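Local coordinates for protein ALDH21) (Physcomitrella patens subsp. patens, PDB 5MZ5) that oxidises succinic semialdehyde with NADP(+) as the cofactor, as a Rossmann-fold member of the aldehyde dehydrogenase family, at residues A[80-85]-A[253-258]; A[45-50]-A[234-239]; A[259-264]-A[275-280]. One frame throughout, in Å; residues are numbered along the deposited sequence.

Overall arrangement
Contact 2 lies where the chain enters edge strand 239-241 of the Rossmann-type sheet, contact 3 lies at inner strand 260-264, and contact 1 lies between and touches both. Along the chain, contacts 1 and 2 interleave, since their segments alternate, whereas contact 3 opens after both have closed. Helix 75-94 is shared ground: contact 1 uses one of its faces, and its Ala84 packs on Ala45 of contact 2, the centres standing about 14 Å apart. Contact 1 meets contact 3 through Lys280, which reaches the carbonyls of Thr253 and Asp255, with centres about 12 Å apart. The centres of contacts 2 and 3, about 23 Å apart, are not bridged directly. Contacts 1 and 2 join helix 75-94 and strand 47-49 to the Rossmann-type part; contact 3 closes one beta-alpha-beta unit within it.

Contact 1. Residues A[80-85]-A[253-258]; sequences DAIDAA and TVDERF
An Asx turn at the exit of helix 251-254 presents the arginine that meets helix 75-94, and the contact shows how one guanidinium can serve a salt bridge and an apolar face at once. Asp255 OD1 accepts from the backbone N of Arg257 and again from its NE, while Arg257 NH1 reaches Asp255 OD2 at 2.8 Å in an almost straight bond (177°). This side-on grip by NE and NH1 fixes the rotation of the guanidinium, whose chain bends at chi3 (-65°) to come back upon the aspartate. The remaining nitrogen, NH2, donates across the contact to Asp83 OD1 at 2.8 Å. Asp83 OD1 lies in the guanidinium plane, yet is met from above the plane of its own carboxylate, the two planes being 65° apart. Ile82 lies over one guanidinium face, with CG2 3.5 Å from Arg257 NE and the same distance from Arg257 CB. Its other branch turns to the phenyl ring, Ile82 CG1 touching Phe258 CZ at 3.6 Å. Three charged groups thus form a network beside a small apolar core. Asp79, also on helix 75-94, is a further salt-bridge partner of Arg257 NH1. Phe258 and Ala81 both pack on Val210 of strand 209-212, which seats helix 75-94 against the cofactor-domain sheet.

Contact 2. Residues A[45-50]-A[234-239]; sequences ASKPVD and LPLGAF
With chi1 at -42°, Ser46 sets its OG beside its own backbone N, and with chi1 at 80° Phe239 holds its ring between backbone N and carbonyl carbon; these two torsions bring hydroxyl and ring together around the Ser46 backbone. Ser46 OG accepts from the N-H of Gly237 at 2.8 Å, inside the type II turn that runs from Pro235 to Ala238. Close beside it, Ser46 N donates to Phe239 O at 2.8 Å, almost in line with the carbonyl (172°). The serine therefore binds the turn and the start of the strand after it with one side-chain and one backbone bond. Its CA rests over a face of the Phe239 ring in a CH-pi contact, 3.9 Å from the centroid and nearer the rim than the middle. A water extends the polar link, lying 2.7 Å from Ser46 OG and probably donating to Pro235 O. Gly237 takes positive phi, as the third residue of a type II turn commonly does, and Ala45 CB packs on its CA. Farther out, Leu236 CD1 lies across the end of Lys47, 3.6 Å from its CE. The carbonyl of Ser46 is taken by His229 of helix 219-229, Ala45 and Pro235 pack on helix 75-94, and backbone bonding joins Val49 to strand 38-44.

Contact 3. Residues A[259-264]-A[275-280]; sequences KLLTFT and ARAGKK
Lys259 begins the contact through its backbone, its carbonyl O lying 3.5 Å from Lys280 CB. At Leu260 the chain enters strand 260-264; the side chain turns away from the 275-280 segment, while its backbone N still passes 4.1 Å from Lys280 CB. Leu261 then points inward, and its CB meets Lys280 CD at 3.6 Å, a purely aliphatic touch along the lysine stem. The CG of Leu261 stands anti to the backbone N (chi1 163°), which carries CD2 to the margin of Ala277 CB, 4.4 Å away. These residues close a beta-alpha-beta unit of the Rossmann fold: strand 260-264 runs into helix 267-276, and the turn through Gly278, at positive phi, leads back to the parallel strand 281-285. The bends of Lys280 at chi3 and chi4 (72° and 50°) turn NZ back to Ala277 O, to which it donates at 2.8 Å in the carbonyl plane. It also bonds to the carbonyls of Thr253 and Asp255, giving the buried lysine three backbone acceptors. Beyond Leu261, Phe263 packs against Ile269 and Met273 of helix 267-276. Across the subunit interface, Lys279 pairs with Asp486 of the second subunit and lies in a cation-pi contact with Trp271 there.

Contact 1. Residues A[80-85]-A[253-258]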
# COMPACT_ATOMS: atom_id res chain seq x y z
N ASP A 80 -18.79 -36.37 -2.10
CA ASP A 80 -19.59 -35.65 -3.10
C ASP A 80 -19.44 -34.15 -2.93
O ASP A 80 -19.33 -33.44 -3.93
CB ASP A 80 -21.08 -36.08 -3.05
CG ASP A 80 -21.37 -37.52 -3.45
OD1 ASP A 80 -20.51 -38.14 -4.10
OD2 ASP A 80 -22.46 -38.01 -3.11
N ALA A 81 -19.40 -33.67 -1.66
CA ALA A 81 -19.23 -32.25 -1.31
C ALA A 81 -17.88 -31.74 -1.79
O ALA A 81 -17.82 -30.66 -2.40
CB ALA A 81 -19.36 -32.06 0.20
N ILE A 82 -16.82 -32.51 -1.52
CA ILE A 82 -15.46 -32.14 -1.92
C ILE A 82 -15.32 -32.16 -3.47
O ILE A 82 -14.77 -31.22 -4.04
CB ILE A 82 -14.36 -32.96 -1.18
CG1 ILE A 82 -14.54 -32.90 0.35
CG2 ILE A 82 -12.99 -32.44 -1.57
CD1 ILE A 82 -13.75 -33.98 1.19
N ASP A 83 -15.87 -33.21 -4.14
CA ASP A 83 -15.86 -33.29 -5.61
C ASP A 83 -16.57 -32.08 -6.24
O ASP A 83 -16.09 -31.55 -7.25
CB ASP A 83 -16.50 -34.60 -6.11
CG ASP A 83 -15.61 -35.81 -6.00
OD1 ASP A 83 -14.37 -35.64 -5.99
OD2 ASP A 83 -16.15 -36.93 -5.94
N ALA A 84 -17.72 -31.68 -5.67
CA ALA A 84 -18.52 -30.55 -6.14
C ALA A 84 -17.77 -29.23 -5.96
O ALA A 84 -17.87 -28.38 -6.84
CB ALA A 84 -19.86 -30.51 -5.43
N ALA A 85 -16.98 -29.07 -4.85
CA ALA A 85 -16.17 -27.89 -4.56
C ALA A 85 -15.03 -27.77 -5.59
O ALA A 85 -14.81 -26.69 -6.12
CB ALA A 85 -15.62 -27.94 -3.14
N THR A 253 -9.34 -32.82 7.50
CA THR A 253 -7.93 -32.62 7.78
C THR A 253 -7.02 -33.08 6.63
O THR A 253 -6.22 -32.30 6.13
CB THR A 253 -7.57 -33.29 9.13
OG1 THR A 253 -8.28 -32.61 10.16
CG2 THR A 253 -6.06 -33.27 9.43
N VAL A 254 -7.14 -34.34 6.23
CA VAL A 254 -6.22 -35.04 5.32
C VAL A 254 -6.53 -34.96 3.82
O VAL A 254 -5.62 -35.19 3.02
CB VAL A 254 -6.07 -36.53 5.76
CG1 VAL A 254 -5.67 -36.62 7.23
CG2 VAL A 254 -7.34 -37.35 5.48
N ASP A 255 -7.78 -34.70 3.43
CA ASP A 255 -8.15 -34.73 2.02
C ASP A 255 -7.31 -33.79 1.14
O ASP A 255 -7.24 -32.59 1.38
CB ASP A 255 -9.65 -34.52 1.79
CG ASP A 255 -10.09 -35.18 0.51
OD1 ASP A 255 -9.87 -34.59 -0.56
OD2 ASP A 255 -10.58 -36.31 0.57
N GLU A 256 -6.65 -34.38 0.14
CA GLU A 256 -5.74 -33.70 -0.78
C GLU A 256 -6.44 -32.77 -1.76
O GLU A 256 -5.78 -31.92 -2.35
CB GLU A 256 -4.86 -34.72 -1.53
CG GLU A 256 -3.96 -35.56 -0.63
CD GLU A 256 -3.09 -36.58 -1.33
OE1 GLU A 256 -3.01 -37.73 -0.84
OE2 GLU A 256 -2.47 -36.23 -2.36
N ARG A 257 -7.79 -32.88 -1.91
CA ARG A 257 -8.56 -32.00 -2.79
C ARG A 257 -8.69 -30.58 -2.20
O ARG A 257 -8.92 -29.63 -2.93
CB ARG A 257 -9.92 -32.62 -3.15
CG ARG A 257 -9.84 -33.80 -4.12
CD ARG A 257 -11.13 -34.62 -4.13
NE ARG A 257 -11.37 -35.28 -2.84
CZ ARG A 257 -12.46 -35.98 -2.52
NH1 ARG A 257 -12.57 -36.53 -1.32
NH2 ARG A 257 -13.46 -36.12 -3.38
N PHE A 258 -8.53 -30.44 -0.88
CA PHE A 258 -8.53 -29.14 -0.22
C PHE A 258 -7.14 -28.51 -0.33
O PHE A 258 -6.13 -29.19 -0.10
CB PHE A 258 -8.90 -29.24 1.25
CG PHE A 258 -10.30 -29.70 1.57
CD1 PHE A 258 -11.39 -28.90 1.26
CD2 PHE A 258 -10.51 -30.86 2.30
CE1 PHE A 258 -12.67 -29.29 1.63
CE2 PHE A 258 -11.80 -31.23 2.69
CZ PHE A 258 -12.87 -30.44 2.36

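Contact 2. Residues A[45-50]-A[234-239]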
# COMPACT_ATOMS: atom_id res chain seq x y z
N ALA A 45 -23.37 -29.56 -1.83
CA ALA A 45 -23.15 -28.96 -3.15
C ALA A 45 -24.25 -27.90 -3.45
O ALA A 45 -24.91 -27.96 -4.49
CB ALA A 45 -23.12 -30.05 -4.22
N SER A 46 -24.45 -26.97 -2.46
CA SER A 46 -25.40 -25.84 -2.45
C SER A 46 -26.87 -26.19 -2.24
O SER A 46 -27.73 -25.29 -2.24
CB SER A 46 -25.26 -25.00 -3.73
OG SER A 46 -23.91 -24.80 -4.10
N LYS A 47 -27.18 -27.48 -2.08
CA LYS A 47 -28.57 -27.94 -2.01
C LYS A 47 -28.98 -28.50 -0.65
O LYS A 47 -28.20 -29.22 -0.01
CB LYS A 47 -28.87 -28.94 -3.15
CG LYS A 47 -28.58 -28.36 -4.54
CD LYS A 47 -29.53 -28.87 -5.59
CE LYS A 47 -29.49 -28.07 -6.87
NZ LYS A 47 -29.96 -26.66 -6.70
N PRO A 48 -30.22 -28.17 -0.18
CA PRO A 48 -30.68 -28.72 1.10
C PRO A 48 -30.96 -30.22 0.99
O PRO A 48 -31.59 -30.66 0.02
CB PRO A 48 -31.96 -27.93 1.40
CG PRO A 48 -32.46 -27.50 0.08
CD PRO A 48 -31.26 -27.34 -0.82
N VAL A 49 -30.44 -31.02 1.92
CA VAL A 49 -30.67 -32.46 1.93
C VAL A 49 -31.04 -32.93 3.34
O VAL A 49 -30.67 -32.28 4.33
CB VAL A 49 -29.55 -33.34 1.29
CG1 VAL A 49 -29.31 -32.99 -0.18
CG2 VAL A 49 -28.25 -33.28 2.08
N ASP A 50 -31.80 -34.05 3.42
CA ASP A 50 -32.18 -34.74 4.66
C ASP A 50 -32.34 -36.24 4.36
O ASP A 50 -31.39 -36.99 4.55
CB ASP A 50 -33.38 -34.09 5.39
CG ASP A 50 -34.70 -34.10 4.64
OD1 ASP A 50 -34.93 -33.17 3.82
OD2 ASP A 50 -35.51 -35.03 4.87
N LEU A 234 -24.14 -17.27 -6.81
CA LEU A 234 -23.20 -18.25 -6.29
C LEU A 234 -23.28 -19.56 -7.07
O LEU A 234 -24.34 -20.17 -7.11
CB LEU A 234 -23.43 -18.44 -4.77
CG LEU A 234 -22.26 -18.96 -3.94
CD1 LEU A 234 -21.03 -18.03 -4.02
CD2 LEU A 234 -22.69 -19.16 -2.50
N PRO A 235 -22.19 -19.96 -7.79
CA PRO A 235 -22.24 -21.20 -8.59
C PRO A 235 -22.65 -22.45 -7.82
O PRO A 235 -22.40 -22.55 -6.62
CB PRO A 235 -20.80 -21.33 -9.13
CG PRO A 235 -20.25 -19.93 -9.11
CD PRO A 235 -20.86 -19.31 -7.89
N LEU A 236 -23.28 -23.42 -8.51
CA LEU A 236 -23.69 -24.69 -7.91
C LEU A 236 -22.46 -25.48 -7.46
O LEU A 236 -21.48 -25.60 -8.20
CB LEU A 236 -24.52 -25.50 -8.92
CG LEU A 236 -25.25 -26.71 -8.36
CD1 LEU A 236 -26.49 -26.27 -7.56
CD2 LEU A 236 -25.62 -27.67 -9.50
N GLY A 237 -22.49 -25.95 -6.22
CA GLY A 237 -21.38 -26.68 -5.62
C GLY A 237 -20.33 -25.82 -4.95
O GLY A 237 -19.34 -26.35 -4.45
N ALA A 238 -20.53 -24.48 -4.90
CA ALA A 238 -19.62 -23.51 -4.27
C ALA A 238 -19.51 -23.75 -2.75
O ALA A 238 -18.51 -23.37 -2.12
CB ALA A 238 -20.11 -22.10 -4.52
N PHE A 239 -20.56 -24.32 -2.17
CA PHE A 239 -20.55 -24.56 -0.73
C PHE A 239 -21.25 -25.83 -0.33
O PHE A 239 -22.18 -26.28 -1.00
CB PHE A 239 -21.13 -23.34 0.04
CG PHE A 239 -22.63 -23.25 0.08
CD1 PHE A 239 -23.35 -22.70 -0.98
CD2 PHE A 239 -23.35 -23.78 1.16
CE1 PHE A 239 -24.74 -22.65 -0.96
CE2 PHE A 239 -24.75 -23.72 1.18
CZ PHE A 239 -25.43 -23.17 0.12
O HOH W 1 -23.94 -22.11 -4.46

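Contact 3. Residues A[259-264]-A[275-280]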
# COMPACT_ATOMS: atom_id res chain seq x y z
N LYS A 259 -7.11 -27.20 -0.63
CA LYS A 259 -5.87 -26.42 -0.78
C LYS A 259 -5.51 -25.67 0.50
O LYS A 259 -4.36 -25.26 0.69
CB LYS A 259 -6.00 -25.43 -1.97
CG LYS A 259 -6.23 -26.13 -3.33
CD LYS A 259 -5.14 -27.15 -3.75
CE LYS A 259 -3.88 -26.50 -4.28
NZ LYS A 259 -2.86 -27.50 -4.74
N LEU A 260 -6.50 -25.51 1.36
CA LEU A 260 -6.35 -24.83 2.63
C LEU A 260 -7.28 -25.45 3.67
O LEU A 260 -8.44 -25.76 3.37
CB LEU A 260 -6.68 -23.33 2.47
CG LEU A 260 -6.76 -22.45 3.76
CD1 LEU A 260 -5.39 -22.24 4.39
CD2 LEU A 260 -7.37 -21.10 3.44
N LEU A 261 -6.76 -25.63 4.89
CA LEU A 261 -7.52 -25.99 6.06
C LEU A 261 -7.51 -24.75 7.00
O LEU A 261 -6.45 -24.25 7.36
CB LEU A 261 -6.94 -27.23 6.78
CG LEU A 261 -7.40 -27.48 8.23
CD1 LEU A 261 -8.94 -27.67 8.33
CD2 LEU A 261 -6.68 -28.67 8.83
N THR A 262 -8.70 -24.29 7.39
CA THR A 262 -8.84 -23.19 8.35
C THR A 262 -9.66 -23.71 9.53
O THR A 262 -10.83 -24.10 9.39
CB THR A 262 -9.34 -21.86 7.71
OG1 THR A 262 -9.53 -20.91 8.76
CG2 THR A 262 -10.62 -22.02 6.92
N PHE A 263 -8.99 -23.76 10.69
CA PHE A 263 -9.57 -24.29 11.92
C PHE A 263 -9.60 -23.27 13.04
O PHE A 263 -8.64 -22.52 13.25
CB PHE A 263 -8.79 -25.55 12.35
CG PHE A 263 -9.16 -26.14 13.70
CD1 PHE A 263 -10.21 -27.03 13.82
CD2 PHE A 263 -8.46 -25.78 14.85
CE1 PHE A 263 -10.54 -27.59 15.06
CE2 PHE A 263 -8.81 -26.31 16.09
CZ PHE A 263 -9.83 -27.23 16.19
N THR A 264 -10.74 -23.24 13.73
CA THR A 264 -10.94 -22.46 14.95
C THR A 264 -11.46 -23.43 16.00
O THR A 264 -12.48 -24.09 15.77
CB THR A 264 -11.85 -21.25 14.78
OG1 THR A 264 -11.27 -20.37 13.82
CG2 THR A 264 -12.02 -20.47 16.11
N ALA A 275 -0.30 -30.95 11.92
CA ALA A 275 0.69 -32.00 11.76
C ALA A 275 0.30 -33.04 10.71
O ALA A 275 1.18 -33.55 10.00
CB ALA A 275 0.94 -32.69 13.10
N ARG A 276 -1.02 -33.33 10.57
CA ARG A 276 -1.49 -34.38 9.66
C ARG A 276 -2.19 -33.89 8.41
O ARG A 276 -2.64 -34.71 7.61
CB ARG A 276 -2.40 -35.38 10.42
CG ARG A 276 -1.69 -36.14 11.55
CD ARG A 276 -2.59 -37.07 12.37
NE ARG A 276 -3.80 -36.40 12.86
CZ ARG A 276 -4.98 -36.42 12.24
NH1 ARG A 276 -6.01 -35.75 12.74
NH2 ARG A 276 -5.13 -37.08 11.10
N ALA A 277 -2.25 -32.57 8.20
CA ALA A 277 -2.92 -31.94 7.06
C ALA A 277 -2.36 -32.32 5.67
O ALA A 277 -3.08 -32.19 4.67
CB ALA A 277 -2.92 -30.44 7.24
N GLY A 278 -1.11 -32.77 5.60
CA GLY A 278 -0.46 -33.08 4.33
C GLY A 278 0.10 -31.81 3.69
O GLY A 278 0.60 -30.93 4.39
N LYS A 279 -0.05 -31.68 2.37
CA LYS A 279 0.52 -30.57 1.57
C LYS A 279 -0.18 -29.21 1.68
O LYS A 279 0.46 -28.19 1.46
CB LYS A 279 0.63 -30.99 0.10
CG LYS A 279 1.53 -32.21 -0.10
CD LYS A 279 1.83 -32.48 -1.56
CE LYS A 279 2.38 -33.87 -1.71
NZ LYS A 279 2.59 -34.21 -3.14
N LYS A 280 -1.48 -29.19 1.99
CA LYS A 280 -2.26 -27.96 2.09
C LYS A 280 -1.74 -26.93 3.11
O LYS A 280 -1.12 -27.29 4.12
CB LYS A 280 -3.74 -28.29 2.40
CG LYS A 280 -3.94 -28.99 3.76
CD LYS A 280 -5.41 -29.20 4.18
CE LYS A 280 -6.18 -30.27 3.42
NZ LYS A 280 -5.47 -31.57 3.36